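Local coordinates for protein aminopeptidase N (Francisella tularensis subsp. tularensis, PDB 5DLL) that cleaves single amino acids from the N-terminus of peptides as a zinc metallopeptidase of the M1 family, probably in the turnover of intracellular peptides, at residues Ala295-Phe300 and Lys662-Ser667; Ile627-Ile632 and Lys831-Asp836. All blocks are in the same frame, centred on the assembly; numbering follows the deposited sequence.

Contact 1: residues Ala295-Phe300 and Lys662-Ser667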
# COMPACT_ATOMS: atom_id res chain seq x y z
N ALA A 295 14.83 -10.23 -10.01
CA ALA A 295 14.04 -9.81 -8.85
C ALA A 295 14.80 -10.05 -7.55
O ALA A 295 15.42 -11.11 -7.36
CB ALA A 295 12.70 -10.51 -8.83
N THR A 296 14.77 -9.06 -6.66
CA THR A 296 15.34 -9.20 -5.32
C THR A 296 14.30 -9.87 -4.42
O THR A 296 13.17 -10.10 -4.85
CB THR A 296 15.73 -7.83 -4.70
OG1 THR A 296 14.57 -7.00 -4.57
CG2 THR A 296 16.78 -7.12 -5.57
N ASP A 297 14.69 -10.19 -3.19
CA ASP A 297 13.76 -10.79 -2.23
C ASP A 297 12.59 -9.86 -1.96
O ASP A 297 11.47 -10.31 -1.75
CB ASP A 297 14.47 -11.12 -0.91
CG ASP A 297 15.56 -12.17 -1.07
OD1 ASP A 297 15.39 -13.10 -1.88
OD2 ASP A 297 16.59 -12.06 -0.36
N LYS A 298 12.86 -8.56 -1.97
CA LYS A 298 11.84 -7.54 -1.77
C LYS A 298 10.84 -7.51 -2.93
O LYS A 298 9.64 -7.36 -2.71
CB LYS A 298 12.50 -6.17 -1.61
CG LYS A 298 11.57 -5.03 -1.22
CD LYS A 298 10.72 -5.38 -0.01
CE LYS A 298 10.22 -4.14 0.71
NZ LYS A 298 9.57 -3.15 -0.20
N ASP A 299 11.33 -7.68 -4.15
CA ASP A 299 10.47 -7.70 -5.33
C ASP A 299 9.50 -8.87 -5.28
O ASP A 299 8.31 -8.70 -5.54
CB ASP A 299 11.30 -7.80 -6.62
CG ASP A 299 12.13 -6.55 -6.87
OD1 ASP A 299 11.87 -5.51 -6.23
OD2 ASP A 299 13.04 -6.63 -7.71
N PHE A 300 10.01 -10.05 -4.94
CA PHE A 300 9.18 -11.24 -4.79
C PHE A 300 8.11 -11.07 -3.70
O PHE A 300 6.97 -11.51 -3.88
CB PHE A 300 10.04 -12.46 -4.46
CG PHE A 300 10.78 -13.03 -5.63
CD1 PHE A 300 10.11 -13.71 -6.64
CD2 PHE A 300 12.17 -12.92 -5.71
CE1 PHE A 300 10.79 -14.26 -7.71
CE2 PHE A 300 12.86 -13.47 -6.78
CZ PHE A 300 12.17 -14.14 -7.78
N LYS A 662 24.59 -22.12 0.17
CA LYS A 662 23.40 -22.81 -0.31
C LYS A 662 22.91 -22.21 -1.63
O LYS A 662 23.15 -21.03 -1.90
CB LYS A 662 22.26 -22.73 0.72
CG LYS A 662 22.47 -23.57 1.96
CD LYS A 662 21.39 -23.33 3.00
CE LYS A 662 21.49 -24.33 4.14
NZ LYS A 662 20.36 -24.22 5.11
N PRO A 663 22.21 -23.01 -2.44
CA PRO A 663 21.56 -22.48 -3.64
C PRO A 663 20.45 -21.49 -3.27
O PRO A 663 19.83 -21.64 -2.21
CB PRO A 663 20.98 -23.74 -4.30
CG PRO A 663 20.79 -24.70 -3.18
CD PRO A 663 21.95 -24.45 -2.26
N TYR A 664 20.21 -20.51 -4.14
CA TYR A 664 19.21 -19.46 -3.88
C TYR A 664 17.81 -20.04 -3.67
O TYR A 664 17.40 -20.99 -4.35
CB TYR A 664 19.20 -18.42 -5.01
CG TYR A 664 18.24 -17.27 -4.79
CD1 TYR A 664 18.51 -16.28 -3.85
CD2 TYR A 664 17.05 -17.17 -5.52
CE1 TYR A 664 17.63 -15.23 -3.65
CE2 TYR A 664 16.17 -16.12 -5.33
CZ TYR A 664 16.46 -15.15 -4.39
OH TYR A 664 15.59 -14.10 -4.18
N SER A 665 17.09 -19.45 -2.73
CA SER A 665 15.78 -19.92 -2.31
C SER A 665 15.03 -18.79 -1.64
O SER A 665 15.65 -17.85 -1.13
CB SER A 665 15.94 -21.10 -1.34
OG SER A 665 14.80 -21.26 -0.51
N LEU A 666 13.71 -18.88 -1.63
CA LEU A 666 12.86 -17.86 -1.02
C LEU A 666 12.27 -18.31 0.33
O LEU A 666 11.18 -17.89 0.70
CB LEU A 666 11.72 -17.48 -1.98
CG LEU A 666 12.16 -16.81 -3.28
CD1 LEU A 666 11.02 -16.85 -4.29
CD2 LEU A 666 12.63 -15.38 -3.02
N SER A 667 13.01 -19.15 1.05
CA SER A 667 12.63 -19.51 2.42
C SER A 667 12.91 -18.31 3.32
O SER A 667 13.89 -17.60 3.12
CB SER A 667 13.42 -20.72 2.90
OG SER A 667 14.82 -20.48 2.83
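The capped start of helix 297-312, which further on carries the zinc ligand H309, meets the loop before helix 668-685 here, and D297 and F300 touch Y664 and L666. The Y664 hydroxyl donates to D297 OD1, with OH and OD1 2.5 Å apart. The two side chains come from opposite directions. The carboxylate lies nearly coplanar with the phenol ring, 3° apart, and OD1 is approached almost in line with its own C-O bond. With CG anti to the backbone N (chi1 -177°), the Y664 ring extends toward the helix start. OD2 of the same carboxylate forms a salt bridge with R674 of helix 668-685, so both oxygens of D297 are used. R674 also bonds to S665 O, which ties the loop to the same charge pair. The contact thus joins the M1 peptidase domain to the C-terminal helical domain, a pairing of domains set far apart in sequence.

F300 supplies the apolar half. L666 CD1 sits over one ring face, 4.1 Å from the F300 centroid and 14° off the normal. A295 CB lies over the opposite face, so the ring is flanked by two methyl groups, both toward its rim. L666 CD2 packs at F300 CD2, at 3.7 Å. Y664 OH approaches the ring obliquely, 3.8 Å from F300 CE2. Y237 meets the F300 ring edge-to-face from outside the two segments.

T296 and D299 form a capping box. T296 N donates to D299 OD2 from above the carboxylate plane, at 3.2 Å. The return bond, D299 N to T296 OG1, is weak. D299 also forms a salt bridge with K746. In 662-667, S665 OG accepts from S667 N in an ST turn, with 3.2 Å between OG and N.

Contact 2: residues Ile627-Ile632 and Lys831-Asp836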
# COMPACT_ATOMS: atom_id res chain seq x y z
N ILE A 627 14.57 21.39 11.36
CA ILE A 627 15.49 20.33 10.94
C ILE A 627 16.91 20.86 10.78
O ILE A 627 17.22 21.58 9.83
CB ILE A 627 15.01 19.67 9.62
CG1 ILE A 627 13.69 18.94 9.86
CG2 ILE A 627 16.08 18.72 9.08
CD1 ILE A 627 13.02 18.41 8.60
N MET A 628 17.78 20.50 11.72
CA MET A 628 19.19 20.86 11.67
C MET A 628 19.92 19.78 10.88
O MET A 628 20.33 18.76 11.44
CB MET A 628 19.77 20.98 13.08
CG MET A 628 18.99 21.91 14.00
SD MET A 628 18.77 23.57 13.33
CE MET A 628 20.48 24.10 13.16
N VAL A 629 20.06 20.00 9.57
CA VAL A 629 20.51 18.95 8.66
C VAL A 629 21.94 18.49 8.95
O VAL A 629 22.19 17.29 9.05
CB VAL A 629 20.39 19.39 7.18
CG1 VAL A 629 21.06 18.37 6.25
CG2 VAL A 629 18.93 19.57 6.81
N ASP A 630 22.86 19.43 9.09
CA ASP A 630 24.27 19.08 9.30
C ASP A 630 24.53 18.50 10.69
O ASP A 630 25.41 17.64 10.84
CB ASP A 630 25.18 20.29 9.04
CG ASP A 630 25.18 20.72 7.58
OD1 ASP A 630 25.40 19.85 6.70
OD2 ASP A 630 24.97 21.92 7.31
N ASP A 631 23.79 18.95 11.70
CA ASP A 631 23.84 18.34 13.04
C ASP A 631 23.51 16.85 12.96
O ASP A 631 24.22 16.01 13.51
CB ASP A 631 22.86 19.02 14.00
CG ASP A 631 23.42 20.28 14.63
OD1 ASP A 631 23.55 21.31 13.92
OD2 ASP A 631 23.72 20.25 15.84
N ILE A 632 22.42 16.53 12.25
CA ILE A 632 21.98 15.15 12.10
C ILE A 632 23.05 14.28 11.43
O ILE A 632 23.51 13.31 12.02
CB ILE A 632 20.64 15.07 11.33
CG1 ILE A 632 19.50 15.58 12.22
CG2 ILE A 632 20.34 13.64 10.89
CD1 ILE A 632 18.19 15.78 11.49
N LYS A 831 9.07 24.79 5.06
CA LYS A 831 8.65 25.15 6.42
C LYS A 831 9.41 24.41 7.53
O LYS A 831 9.62 24.96 8.61
CB LYS A 831 7.15 24.88 6.62
CG LYS A 831 6.24 25.95 6.04
CD LYS A 831 4.81 25.76 6.51
CE LYS A 831 3.96 26.97 6.19
NZ LYS A 831 2.61 26.87 6.81
N ARG A 832 9.82 23.18 7.25
CA ARG A 832 10.43 22.30 8.25
C ARG A 832 11.90 22.63 8.56
O ARG A 832 12.42 22.18 9.59
CB ARG A 832 10.36 20.84 7.76
CG ARG A 832 8.96 20.29 7.50
CD ARG A 832 8.24 19.80 8.76
NE ARG A 832 9.04 18.84 9.52
CZ ARG A 832 9.71 19.10 10.64
NH1 ARG A 832 9.68 20.31 11.20
NH2 ARG A 832 10.41 18.14 11.23
N TYR A 833 12.55 23.41 7.70
CA TYR A 833 14.02 23.56 7.73
C TYR A 833 14.51 24.88 8.31
O TYR A 833 13.74 25.82 8.49
CB TYR A 833 14.58 23.37 6.31
CG TYR A 833 14.41 21.96 5.81
CD1 TYR A 833 13.19 21.51 5.31
CD2 TYR A 833 15.47 21.05 5.85
CE1 TYR A 833 13.03 20.22 4.86
CE2 TYR A 833 15.32 19.75 5.39
CZ TYR A 833 14.10 19.34 4.90
OH TYR A 833 13.94 18.05 4.46
N ASP A 834 15.81 24.93 8.60
CA ASP A 834 16.45 26.14 9.13
C ASP A 834 16.51 27.20 8.04
O ASP A 834 16.43 26.88 6.85
CB ASP A 834 17.86 25.83 9.66
CG ASP A 834 18.34 26.83 10.72
OD1 ASP A 834 17.60 27.78 11.05
OD2 ASP A 834 19.47 26.66 11.22
N SER A 835 16.67 28.46 8.45
CA SER A 835 16.52 29.60 7.54
C SER A 835 17.35 29.50 6.26
O SER A 835 16.89 29.91 5.20
CB SER A 835 16.83 30.93 8.26
OG SER A 835 18.22 31.13 8.42
N ASP A 836 18.56 28.97 6.35
CA ASP A 836 19.45 28.91 5.19
C ASP A 836 18.92 27.98 4.08
O ASP A 836 18.91 28.37 2.90
CB ASP A 836 20.90 28.55 5.59
CG ASP A 836 21.06 27.12 6.10
OD1 ASP A 836 20.21 26.65 6.90
OD2 ASP A 836 22.06 26.48 5.71
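The backbones of I627 and Y833 run close, with their CA atoms 4.8 Å apart, and I627 N donates to R832 O. That bond is nearly straight, with an angle of 170° at the hydrogen. I627 N and R832 O are 2.9 Å apart, and the donor lies in the carbonyl plane.

I627 is the central side chain. Its CD1 lies over one face of the Y833 ring, 4.1 Å from the centroid. The same methyl also lies over a face of the R832 guanidinium, near its rim. I627 CG1 comes 3.6 Å from R832 NH2. With CG1 beside the backbone N (chi1 -66°), this branch lies between R832 and the Y833 face, and I627 CG2 meets Y833 CE2 at 3.9 Å. V629 CG2 reaches the ring edge in its plane. H795 stacks on Y833 from outside the segments.

The bent M628 chain brings CE to 3.4 Å from D834 OD2. D834 OD1 accepts from S835 N, with OD1 and N 2.8 Å apart. D630 forms a salt bridge with R837, which lies on helix 835-849.

R832 NH2 donates to M624 O, three residues before I627. R832 thus joins the two sides twice, its own carbonyl accepting from I627 N and its side chain bonding to the chain that leads into 627-632, while I627 packs on both R832 and Y833.

Contact 1 is the more buried and crosses between domains: it joins the M1 peptidase domain to the C-terminal helical domain. Contact 2 is partly buried, further from the chain centre, and stays within the helical domain, where it brings together the starts of helices 629-646 and 835-849. The two hold no common helix. The centres of contact 1 and contact 2 are about 39 Å apart, and the nearest atoms of contact 1 and contact 2 about 22 Å. Across its two segments each has one hydrogen bond and a methyl over an aromatic face. In contact 1 the bond is between side chains and involves a carboxylate; in contact 2 it is between backbones. Both lie away from the metal sites.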